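Local atomic coordinates of putative Lipoprotein (Shewanella oneidensis, PDB entry 3U24), a protein that is of unknown function but binds zinc and calcium ions and may be distantly related to zinc metallopeptidases. Residues P137-D140 and R141-V145; F185-D188 and L189-Q192; I221-L224 and N225-S229; Q262-Q265 and K266-D270; L478-I482 and H483-M487. One frame throughout, in Å; residues are numbered along the deposited sequence.

In the fold
The five contacts follow one another along a mostly helical chain, and each joins neighbouring turns of a single helix or its end. Interactions 1 and 2 form the starts of helices 138-148 and 187-195; their centres are 13 Å apart and they touch through Leu138, Leu142, Leu189 and Gln192. Interaction 3, on the long helix 200-234, has its nearest atoms about 9 Å from interaction 2. Interactions 4 and 5, on helices 260-289 and 459-485, touch where Tyr264 meets Tyr480, Ser481 and Lys485. The centres of interactions 1 and 4 lie 51 Å apart, across the chain's centre, so one helix pair packs at each of two distant places in the protein, with interaction 3 on a further helix.

Interaction 1. Residues P137-D140 and R141-V145; sequences PLDD and RLRSV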
# COMPACT_ATOMS: atom_id res chain seq x y z
N PRO A 137 15.12 -9.31 -23.52
CA PRO A 137 16.24 -9.10 -24.44
C PRO A 137 16.90 -7.72 -24.28
O PRO A 137 16.21 -6.71 -24.15
CB PRO A 137 15.58 -9.25 -25.82
CG PRO A 137 14.37 -10.13 -25.57
CD PRO A 137 13.88 -9.71 -24.21
N LEU A 138 18.22 -7.70 -24.25
CA LEU A 138 18.92 -6.47 -23.84
C LEU A 138 18.83 -5.40 -24.93
O LEU A 138 18.49 -4.25 -24.66
CB LEU A 138 20.36 -6.77 -23.45
CG LEU A 138 21.30 -5.59 -23.16
CD1 LEU A 138 20.90 -4.87 -21.89
CD2 LEU A 138 22.77 -6.11 -23.12
N ASP A 139 19.07 -5.80 -26.15
CA ASP A 139 18.95 -4.89 -27.27
C ASP A 139 17.53 -4.29 -27.34
O ASP A 139 17.40 -3.13 -27.63
CB ASP A 139 19.37 -5.56 -28.58
CG ASP A 139 20.91 -5.88 -28.63
OD1 ASP A 139 21.64 -5.78 -27.60
OD2 ASP A 139 21.41 -6.28 -29.74
N ASP A 140 16.48 -5.04 -27.04
CA ASP A 140 15.14 -4.45 -27.03
C ASP A 140 14.99 -3.45 -25.89
O ASP A 140 14.47 -2.35 -26.09
CB ASP A 140 14.01 -5.49 -26.87
CG ASP A 140 13.97 -6.52 -28.00
OD1 ASP A 140 14.78 -6.42 -28.95
OD2 ASP A 140 13.12 -7.45 -27.92
N ARG A 141 15.44 -3.81 -24.69
CA ARG A 141 15.44 -2.86 -23.59
C ARG A 141 16.21 -1.57 -23.92
O ARG A 141 15.71 -0.50 -23.70
CB ARG A 141 16.09 -3.48 -22.37
CG ARG A 141 15.19 -4.39 -21.55
CD ARG A 141 15.97 -4.90 -20.33
NE ARG A 141 16.79 -6.04 -20.67
CZ ARG A 141 17.91 -6.41 -20.04
NH1 ARG A 141 18.39 -5.70 -19.05
NH2 ARG A 141 18.55 -7.48 -20.43
N LEU A 142 17.42 -1.69 -24.44
CA LEU A 142 18.26 -0.50 -24.73
C LEU A 142 17.68 0.37 -25.84
O LEU A 142 17.81 1.58 -25.80
CB LEU A 142 19.70 -0.91 -25.08
CG LEU A 142 20.38 -1.57 -23.88
CD1 LEU A 142 21.72 -2.15 -24.29
CD2 LEU A 142 20.56 -0.59 -22.73
N ARG A 143 17.05 -0.24 -26.83
CA ARG A 143 16.40 0.52 -27.88
C ARG A 143 15.19 1.26 -27.32
O ARG A 143 14.90 2.38 -27.76
CB ARG A 143 15.98 -0.35 -29.05
CG ARG A 143 17.17 -0.75 -29.91
CD ARG A 143 16.84 -1.73 -31.04
NE ARG A 143 18.04 -1.93 -31.85
CZ ARG A 143 18.60 -3.11 -32.14
NH1 ARG A 143 18.05 -4.25 -31.75
NH2 ARG A 143 19.71 -3.16 -32.85
N SER A 144 14.49 0.65 -26.35
CA SER A 144 13.40 1.35 -25.68
C SER A 144 13.92 2.57 -24.91
O SER A 144 13.35 3.68 -24.99
CB SER A 144 12.60 0.41 -24.74
OG SER A 144 11.82 -0.48 -25.53
N VAL A 145 15.00 2.37 -24.19
CA VAL A 145 15.64 3.45 -23.44
C VAL A 145 16.18 4.54 -24.42
O VAL A 145 16.03 5.75 -24.18
CB VAL A 145 16.80 2.89 -22.61
CG1 VAL A 145 17.65 4.02 -22.03
CG2 VAL A 145 16.24 1.99 -21.51
O HOH W 1 20.20 -6.63 -32.16
O HOH W 2 12.53 -2.19 -28.13
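Leu138 overlaps the guanidinium group of Arg141: its CD1 sits over one face, offset toward the rim, 3.8 Å from Arg141 CZ, and Leu138 CB comes within 3.6 Å of Arg141 NH2. The arginine bends about its CG-CD bond (chi3 -83°), which brings the head back toward the start of the helix, where NH2 is hydrogen-bonded to Ala136 O and NH1 to Ile131 O. Leu138 also packs on the next turn, its CG 3.6 Å from Leu142 CD1. This is the first turn of helix 138-148, with Pro137 at the N-cap; Pro137 O accepts the nearly straight bond from Arg141 N at 3.0 Å. Asp139 and Arg143 are bridged by a water, which donates to Asp139 OD2 at 2.7 Å and accepts from Arg143 NH1 at 3.2 Å. The direct gap from Asp139 OD2 to Arg143 NH1 is 4.4 Å, with the oxygen well out of the guanidinium plane. Arg143 NE makes its salt bridge to Glu202, and Asp139 OD1 accepts from Gly197 N. The Arg141 side chain lies about 5 Å from that of Glu133, which holds a zinc ion together with His50. Arg141 thus gives N-H groups to backbone oxygens, while the negative charges of Asp139 and Asp140 near the helix start would probably interact favourably with the helix dipole.

Interaction 2. Residues F185-D188 and L189-Q192; sequences FSDD and LLKQ
The Phe185 ring is met obliquely by Leu189 CD2, which comes within 4.4 Å of Phe185 CD1, and it forms an edge-to-face pair with Phe127; Phe210 and Ile217 of helix 200-234 also touch it. Just after this ring comes a serine N-cap, the start of helix 187-195. Ser186 holds OG between its backbone N and carbonyl carbon (chi1 69°), a crowded position that turns the hydroxyl to the first turn, where it accepts from Leu189 N at 3.1 Å. The same residue's carbonyl starts the regular helix bonding, Ser186 O taking Leu190 N at 3.1 Å. One residue thus satisfies two amides of the helix start, by side chain and by backbone. Leu189 touches Leu142 and Ile131, while Leu190 packs on Lys207 and Phe210, so the turn is wedged between helices 138-148, 124-131 and 200-234. Asp187 and Asp188, both exposed, put negative charge at the helix start, where it would probably be stabilising. The chain of Lys191 is bent at chi3 and its ammonium reaches no salt bridge here: Asp188 OD1 stands 4.6 Å from Lys191 NZ.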
# COMPACT_ATOMS: atom_id res chain seq x y z
N PHE A 185 20.72 6.45 -14.66
CA PHE A 185 21.54 7.07 -15.70
C PHE A 185 23.01 7.07 -15.27
O PHE A 185 23.59 8.12 -14.98
CB PHE A 185 21.03 8.46 -16.10
CG PHE A 185 19.67 8.43 -16.74
CD1 PHE A 185 19.52 8.11 -18.07
CD2 PHE A 185 18.52 8.61 -15.99
CE1 PHE A 185 18.25 8.02 -18.66
CE2 PHE A 185 17.25 8.50 -16.56
CZ PHE A 185 17.12 8.20 -17.90
N SER A 186 23.60 5.86 -15.27
CA SER A 186 24.90 5.57 -14.66
C SER A 186 25.97 5.12 -15.65
O SER A 186 25.70 4.71 -16.81
CB SER A 186 24.70 4.43 -13.67
OG SER A 186 24.42 3.21 -14.38
N ASP A 187 27.21 5.12 -15.15
CA ASP A 187 28.37 4.53 -15.87
C ASP A 187 28.07 3.08 -16.26
O ASP A 187 28.44 2.65 -17.35
CB ASP A 187 29.65 4.57 -15.01
CG ASP A 187 30.46 5.87 -15.16
OD1 ASP A 187 30.23 6.68 -16.10
OD2 ASP A 187 31.39 6.08 -14.33
N ASP A 188 27.43 2.34 -15.36
CA ASP A 188 27.02 0.97 -15.63
C ASP A 188 26.03 0.83 -16.83
O ASP A 188 26.15 -0.09 -17.64
CB ASP A 188 26.44 0.32 -14.38
CG ASP A 188 27.52 0.03 -13.29
OD1 ASP A 188 28.77 0.07 -13.55
OD2 ASP A 188 27.09 -0.25 -12.14
N LEU A 189 25.09 1.76 -16.98
CA LEU A 189 24.20 1.72 -18.14
C LEU A 189 25.02 2.00 -19.41
O LEU A 189 24.85 1.33 -20.43
CB LEU A 189 23.06 2.72 -17.98
CG LEU A 189 22.09 2.91 -19.14
CD1 LEU A 189 21.33 1.60 -19.42
CD2 LEU A 189 21.16 4.09 -18.84
N LEU A 190 25.94 2.94 -19.35
CA LEU A 190 26.79 3.20 -20.51
C LEU A 190 27.62 1.97 -20.94
O LEU A 190 27.76 1.70 -22.15
CB LEU A 190 27.70 4.39 -20.30
CG LEU A 190 26.98 5.73 -20.12
CD1 LEU A 190 28.03 6.82 -19.80
CD2 LEU A 190 26.20 6.08 -21.39
N LYS A 191 28.12 1.22 -19.97
CA LYS A 191 28.89 0.02 -20.25
C LYS A 191 27.99 -1.03 -20.90
O LYS A 191 28.39 -1.63 -21.90
CB LYS A 191 29.56 -0.51 -18.96
CG LYS A 191 30.31 -1.85 -19.07
CD LYS A 191 30.88 -2.36 -17.71
CE LYS A 191 31.83 -1.35 -17.01
NZ LYS A 191 32.37 -1.76 -15.66
N GLN A 192 26.80 -1.26 -20.36
CA GLN A 192 25.85 -2.17 -21.01
C GLN A 192 25.62 -1.78 -22.47
O GLN A 192 25.60 -2.63 -23.34
CB GLN A 192 24.49 -2.19 -20.32
CG GLN A 192 24.46 -2.85 -18.96
CD GLN A 192 23.04 -3.34 -18.60
OE1 GLN A 192 22.72 -4.52 -18.80
NE2 GLN A 192 22.19 -2.43 -18.12

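Interaction 3. Residues I221-L224 and N225-S229; sequences ISWL and NAQVS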
# COMPACT_ATOMS: atom_id res chain seq x y z
N ILE A 221 17.48 19.65 -11.32
CA ILE A 221 17.82 19.56 -9.89
C ILE A 221 18.29 20.92 -9.36
O ILE A 221 17.91 21.28 -8.24
CB ILE A 221 18.89 18.52 -9.63
CG1 ILE A 221 18.27 17.13 -9.88
CG2 ILE A 221 19.51 18.69 -8.22
CD1 ILE A 221 19.32 16.07 -10.23
N SER A 222 19.04 21.68 -10.17
CA SER A 222 19.46 23.03 -9.77
C SER A 222 18.24 23.93 -9.61
O SER A 222 18.16 24.73 -8.69
CB SER A 222 20.38 23.72 -10.78
OG SER A 222 21.58 22.96 -10.90
N TRP A 223 17.32 23.80 -10.54
CA TRP A 223 16.11 24.57 -10.41
C TRP A 223 15.34 24.19 -9.14
O TRP A 223 14.89 25.06 -8.39
CB TRP A 223 15.30 24.43 -11.65
CG TRP A 223 14.01 25.19 -11.64
CD1 TRP A 223 13.80 26.50 -12.06
CD2 TRP A 223 12.67 24.67 -11.28
NE1 TRP A 223 12.47 26.81 -11.98
CE2 TRP A 223 11.75 25.76 -11.51
CE3 TRP A 223 12.19 23.47 -10.78
CZ2 TRP A 223 10.39 25.65 -11.22
CZ3 TRP A 223 10.83 23.34 -10.53
CH2 TRP A 223 9.93 24.40 -10.75
N LEU A 224 15.21 22.90 -8.88
CA LEU A 224 14.51 22.42 -7.67
C LEU A 224 15.20 22.97 -6.42
O LEU A 224 14.53 23.41 -5.52
CB LEU A 224 14.41 20.90 -7.64
CG LEU A 224 13.47 20.16 -8.62
CD1 LEU A 224 13.64 18.65 -8.54
CD2 LEU A 224 12.01 20.50 -8.38
N ASN A 225 16.53 22.99 -6.41
CA ASN A 225 17.27 23.54 -5.27
C ASN A 225 16.99 25.02 -5.09
O ASN A 225 16.82 25.50 -3.94
CB ASN A 225 18.79 23.31 -5.38
CG ASN A 225 19.22 21.88 -5.04
OD1 ASN A 225 18.56 21.12 -4.31
ND2 ASN A 225 20.35 21.50 -5.58
N ALA A 226 16.94 25.77 -6.20
CA ALA A 226 16.58 27.17 -6.10
C ALA A 226 15.15 27.31 -5.54
O ALA A 226 14.88 28.19 -4.71
CB ALA A 226 16.75 27.92 -7.45
N GLN A 227 14.24 26.42 -5.93
CA GLN A 227 12.87 26.50 -5.38
C GLN A 227 12.82 26.24 -3.85
O GLN A 227 12.19 26.97 -3.13
CB GLN A 227 11.90 25.58 -6.11
CG GLN A 227 11.73 25.94 -7.58
CD GLN A 227 10.88 27.18 -7.77
OE1 GLN A 227 9.73 27.25 -7.28
NE2 GLN A 227 11.41 28.15 -8.45
N VAL A 228 13.47 25.19 -3.39
CA VAL A 228 13.50 24.85 -1.96
C VAL A 228 14.02 26.09 -1.18
O VAL A 228 13.45 26.51 -0.16
CB VAL A 228 14.48 23.66 -1.68
CG1 VAL A 228 14.78 23.50 -0.18
CG2 VAL A 228 13.96 22.38 -2.30
N SER A 229 15.10 26.67 -1.68
CA SER A 229 15.68 27.81 -1.03
C SER A 229 14.67 29.00 -0.93
O SER A 229 14.52 29.56 0.15
CB SER A 229 16.97 28.23 -1.75
OG SER A 229 17.38 29.47 -1.25
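Trp223 O accepts from Gln227 N at 2.9 Å in the carbonyl plane, and Ile221 O from Asn225 N at the same 2.9 Å; Ser222 O with Ala226 N and Leu224 O with Val228 N continue this regular i to i+4 bonding of helix 200-234. The side chain of Ser222 bonds backward along the helix, OG to Asn218 O. Outside the backbone the contact is led by a CH-pi interaction with an amide laid over the indole. Gln227 CG stands 3.7 Å from the centroid of the six-membered ring of Trp223, only 4° off the ring normal. The amide beyond it stays over the same face, Gln227 CD 3.8 Å from Trp223 CZ2 and Gln227 NE2 3.9 Å from Trp223 CE2, its plane turned just 15° from that of the ring. Two torsions make this possible: Trp223 has CG anti to the backbone N, and Gln227 bends at chi2 (-75°) instead of running on past the ring. The flat amide therefore lies nearly parallel to the ring instead of pointing an N-H down at it. Elsewhere Ile221 and Asn225 lie side by side, pointing the same way, with Ile221 CG2 3.9 Å from Asn225 ND2. The contact is away from the known metal sites. Leu224 packs on Ala174 and Val175 of helix 168-179, Asn225 on Val175 and Val228 on Thr171, while in the flanking loops Ile221 meets Phe182 and Trp223 touches Ile163.

Interaction 4. Residues Q262-Q265 and K266-D270; sequences QLYQ and KAMVD
Met268, a selenomethionine, lays its side chain alongside the Tyr264 ring, both pointing the same way. Its CG stands over one face, offset toward the rim, 4.0 Å from the centroid and 3.7 Å from Tyr264 CZ. Bends at chi2 (-66°) and chi3 (-81°) curl the chain beyond CG along the ring toward the phenol end: SE lies obliquely 4.7 Å from the centroid and 3.8 Å from Tyr264 OH, and CE comes 3.9 Å from the same oxygen. The tyrosine meets it by setting CG opposite its own backbone N (chi1 167°), which carries the ring forward along the helix. This is an i to i+4 Met-aromatic contact, with a CH-pi component, on one turn of helix 260-289, whose backbone joins the pair through Met268 N and Tyr264 O at 2.9 Å. The ring is also stacked with Tyr480 of helix 459-485, so it links a neighbour on its own helix to another helix. A leucine in place of Tyr264 has no ring, which would probably leave the Met268 chain freer to turn and Tyr480 without its stacking partner. Lys266 keeps an extended chain up to a bend at chi4, and its NZ makes a long, weak ion pair with Asp533. The Met268 side chain is about 5 Å from a bound zinc ion and about 6 Å from that of Asp272, a residue seen to bind zinc.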
# COMPACT_ATOMS: atom_id res chain seq x y z
N GLN A 262 -16.43 10.04 10.04
CA GLN A 262 -17.01 8.92 10.76
C GLN A 262 -15.97 7.89 11.19
O GLN A 262 -16.02 7.37 12.31
CB GLN A 262 -18.10 8.24 9.91
CG GLN A 262 -19.44 8.93 9.91
CD GLN A 262 -20.35 8.23 8.93
OE1 GLN A 262 -20.11 8.24 7.72
NE2 GLN A 262 -21.38 7.57 9.45
N LEU A 263 -15.04 7.57 10.31
CA LEU A 263 -14.01 6.59 10.67
C LEU A 263 -13.13 7.10 11.85
O LEU A 263 -12.76 6.35 12.75
CB LEU A 263 -13.10 6.29 9.49
CG LEU A 263 -12.09 5.15 9.70
CD1 LEU A 263 -12.77 3.78 9.72
CD2 LEU A 263 -11.02 5.22 8.65
N TYR A 264 -12.77 8.38 11.78
CA TYR A 264 -11.98 9.02 12.84
C TYR A 264 -12.71 8.90 14.18
O TYR A 264 -12.11 8.53 15.16
CB TYR A 264 -11.78 10.50 12.53
CG TYR A 264 -11.24 11.32 13.69
CD1 TYR A 264 -9.90 11.33 14.00
CD2 TYR A 264 -12.10 12.14 14.44
CE1 TYR A 264 -9.42 12.09 15.04
CE2 TYR A 264 -11.63 12.91 15.48
CZ TYR A 264 -10.28 12.88 15.77
OH TYR A 264 -9.79 13.64 16.79
N GLN A 265 -13.99 9.21 14.20
CA GLN A 265 -14.76 9.12 15.44
C GLN A 265 -14.77 7.68 15.98
O GLN A 265 -14.57 7.46 17.17
CB GLN A 265 -16.18 9.69 15.28
CG GLN A 265 -16.15 11.20 14.93
CD GLN A 265 -17.53 11.79 14.58
OE1 GLN A 265 -18.42 11.10 14.02
NE2 GLN A 265 -17.72 13.06 14.92
N LYS A 266 -14.94 6.70 15.10
CA LYS A 266 -14.82 5.31 15.51
C LYS A 266 -13.40 4.99 16.03
O LYS A 266 -13.25 4.20 16.98
CB LYS A 266 -15.18 4.36 14.37
CG LYS A 266 -16.68 4.21 14.06
CD LYS A 266 -16.84 3.37 12.77
CE LYS A 266 -18.22 3.49 12.14
NZ LYS A 266 -19.15 2.65 12.94
N ALA A 267 -12.39 5.55 15.39
CA ALA A 267 -10.98 5.25 15.77
C ALA A 267 -10.70 5.79 17.19
O ALA A 267 -10.07 5.12 18.01
CB ALA A 267 -9.99 5.81 14.75
N MSE A 268 -11.26 6.96 17.48
CA MSE A 268 -11.11 7.57 18.83
C MSE A 268 -11.74 6.72 19.91
O MSE A 268 -11.16 6.54 20.96
CB MSE A 268 -11.71 8.98 18.88
CG MSE A 268 -10.91 10.05 18.10
SE MSE A 268 -9.13 10.48 18.81
CE MSE A 268 -9.73 11.75 20.22
N VAL A 269 -12.94 6.19 19.67
CA VAL A 269 -13.58 5.27 20.61
C VAL A 269 -12.80 3.94 20.73
O VAL A 269 -12.54 3.47 21.83
CB VAL A 269 -15.09 5.06 20.25
CG1 VAL A 269 -15.71 3.91 21.06
CG2 VAL A 269 -15.90 6.37 20.45
N ASP A 270 -12.38 3.36 19.62
CA ASP A 270 -11.64 2.11 19.71
C ASP A 270 -10.33 2.26 20.51
O ASP A 270 -9.97 1.39 21.28
CB ASP A 270 -11.34 1.50 18.32
CG ASP A 270 -12.41 0.55 17.82
OD1 ASP A 270 -13.17 -0.08 18.61
OD2 ASP A 270 -12.47 0.41 16.57

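Interaction 5. Residues L478-I482 and H483-M487; sequences LDYSI and HVKGM
Ser481 O accepts two amides as helix 459-485 comes to an end, Lys485 N at 2.9 Å and Met487 N at 3.1 Å, reaching it from opposite faces of the carbonyl plane, while Gly486 between them leaves helical geometry with positive phi. A water closes the turn further, donating to Ile482 O at 3.1 Å and accepting from Gly486 N. Among the side chains, Val484 covers one face of the Tyr480 ring: its CB stands 4.0 Å from the centroid and 11° off the normal, and CG1 is 3.8 Å from Tyr480 CZ. Lys485 CD comes instead to the edge of that ring. Replacing Tyr480 by an alanine would probably open a gap beside Val484 and leave the Lys485 chain without the ring edge it lies against. Selenomethionine Met487 folds back over the turn: CG is anti to the backbone N (chi1 169°) and SE, after a bend at chi3, lies 4.2 Å from Leu478 CD1, while Met487 CB meets Ser481 CB at 3.8 Å. The His483 ring carries Ile482 CG2 over one face and puts CD2 at 3.2 Å from Asp479 O. Its nitrogens are taken up outside the turn, NE2 by Ala514 O and Ser517 O and ND1 by Ile241 N, and Asp479 OD2 is hydrogen-bonded to Tyr246 OH. The buried helix end is packed between helix 504-516, touched by Leu478 and Ile482, helix 489-499, touched by Leu478 and Met487, and helix 260-289, which Tyr480 meets at Ala260 and Lys261.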
# COMPACT_ATOMS: atom_id res chain seq x y z
N LEU A 478 -3.88 9.83 13.22
CA LEU A 478 -2.77 10.64 12.81
C LEU A 478 -3.02 11.24 11.43
O LEU A 478 -2.90 12.47 11.23
CB LEU A 478 -1.50 9.78 12.77
CG LEU A 478 -0.24 10.42 12.18
CD1 LEU A 478 0.49 11.15 13.28
CD2 LEU A 478 0.74 9.41 11.60
N ASP A 479 -3.40 10.38 10.48
CA ASP A 479 -3.52 10.86 9.11
C ASP A 479 -4.61 11.94 9.01
O ASP A 479 -4.41 13.00 8.40
CB ASP A 479 -3.77 9.74 8.12
CG ASP A 479 -3.60 10.19 6.66
OD1 ASP A 479 -2.43 10.38 6.22
OD2 ASP A 479 -4.64 10.32 5.96
N TYR A 480 -5.73 11.67 9.66
CA TYR A 480 -6.88 12.56 9.66
C TYR A 480 -6.56 13.84 10.40
O TYR A 480 -6.81 14.93 9.89
CB TYR A 480 -8.09 11.85 10.29
CG TYR A 480 -9.38 12.65 10.24
CD1 TYR A 480 -10.19 12.63 9.12
CD2 TYR A 480 -9.76 13.44 11.31
CE1 TYR A 480 -11.38 13.39 9.06
CE2 TYR A 480 -10.93 14.21 11.26
CZ TYR A 480 -11.75 14.17 10.15
OH TYR A 480 -12.93 14.93 10.12
N SER A 481 -6.00 13.72 11.60
CA SER A 481 -5.75 14.90 12.42
C SER A 481 -4.75 15.85 11.77
O SER A 481 -4.91 17.04 11.87
CB SER A 481 -5.36 14.53 13.84
OG SER A 481 -6.37 13.68 14.39
N ILE A 482 -3.75 15.31 11.10
CA ILE A 482 -2.75 16.12 10.41
C ILE A 482 -3.38 16.92 9.26
O ILE A 482 -3.21 18.11 9.17
CB ILE A 482 -1.60 15.22 9.90
CG1 ILE A 482 -0.72 14.81 11.08
CG2 ILE A 482 -0.74 15.92 8.83
CD1 ILE A 482 0.35 13.79 10.71
N HIS A 483 -4.15 16.26 8.42
CA HIS A 483 -4.70 16.87 7.22
C HIS A 483 -5.96 17.68 7.42
O HIS A 483 -6.24 18.59 6.64
CB HIS A 483 -4.89 15.79 6.18
CG HIS A 483 -3.60 15.33 5.62
ND1 HIS A 483 -2.87 16.11 4.81
CD2 HIS A 483 -2.85 14.19 5.86
CE1 HIS A 483 -1.73 15.49 4.52
NE2 HIS A 483 -1.72 14.30 5.14
N VAL A 484 -6.70 17.37 8.49
CA VAL A 484 -7.99 17.97 8.72
C VAL A 484 -8.00 18.84 9.97
O VAL A 484 -8.74 19.83 10.03
CB VAL A 484 -9.14 16.91 8.80
CG1 VAL A 484 -10.52 17.59 9.02
CG2 VAL A 484 -9.18 16.11 7.50
N LYS A 485 -7.21 18.48 10.97
CA LYS A 485 -7.35 19.13 12.29
C LYS A 485 -6.08 19.84 12.75
O LYS A 485 -5.96 20.18 13.92
CB LYS A 485 -7.74 18.10 13.36
CG LYS A 485 -9.04 17.38 13.11
CD LYS A 485 -9.26 16.32 14.18
CE LYS A 485 -9.66 16.88 15.54
NZ LYS A 485 -11.14 17.11 15.54
N GLY A 486 -5.14 20.05 11.84
CA GLY A 486 -3.89 20.78 12.18
C GLY A 486 -3.03 20.17 13.28
O GLY A 486 -2.38 20.89 14.00
N MSE A 487 -2.98 18.85 13.42
CA MSE A 487 -2.12 18.23 14.45
C MSE A 487 -0.66 18.58 14.16
O MSE A 487 -0.24 18.54 13.00
CB MSE A 487 -2.32 16.71 14.46
CG MSE A 487 -1.33 15.91 15.28
SE MSE A 487 -1.74 14.00 15.32
CE MSE A 487 -2.96 13.96 16.84
O HOH W 3 -5.28 20.47 8.97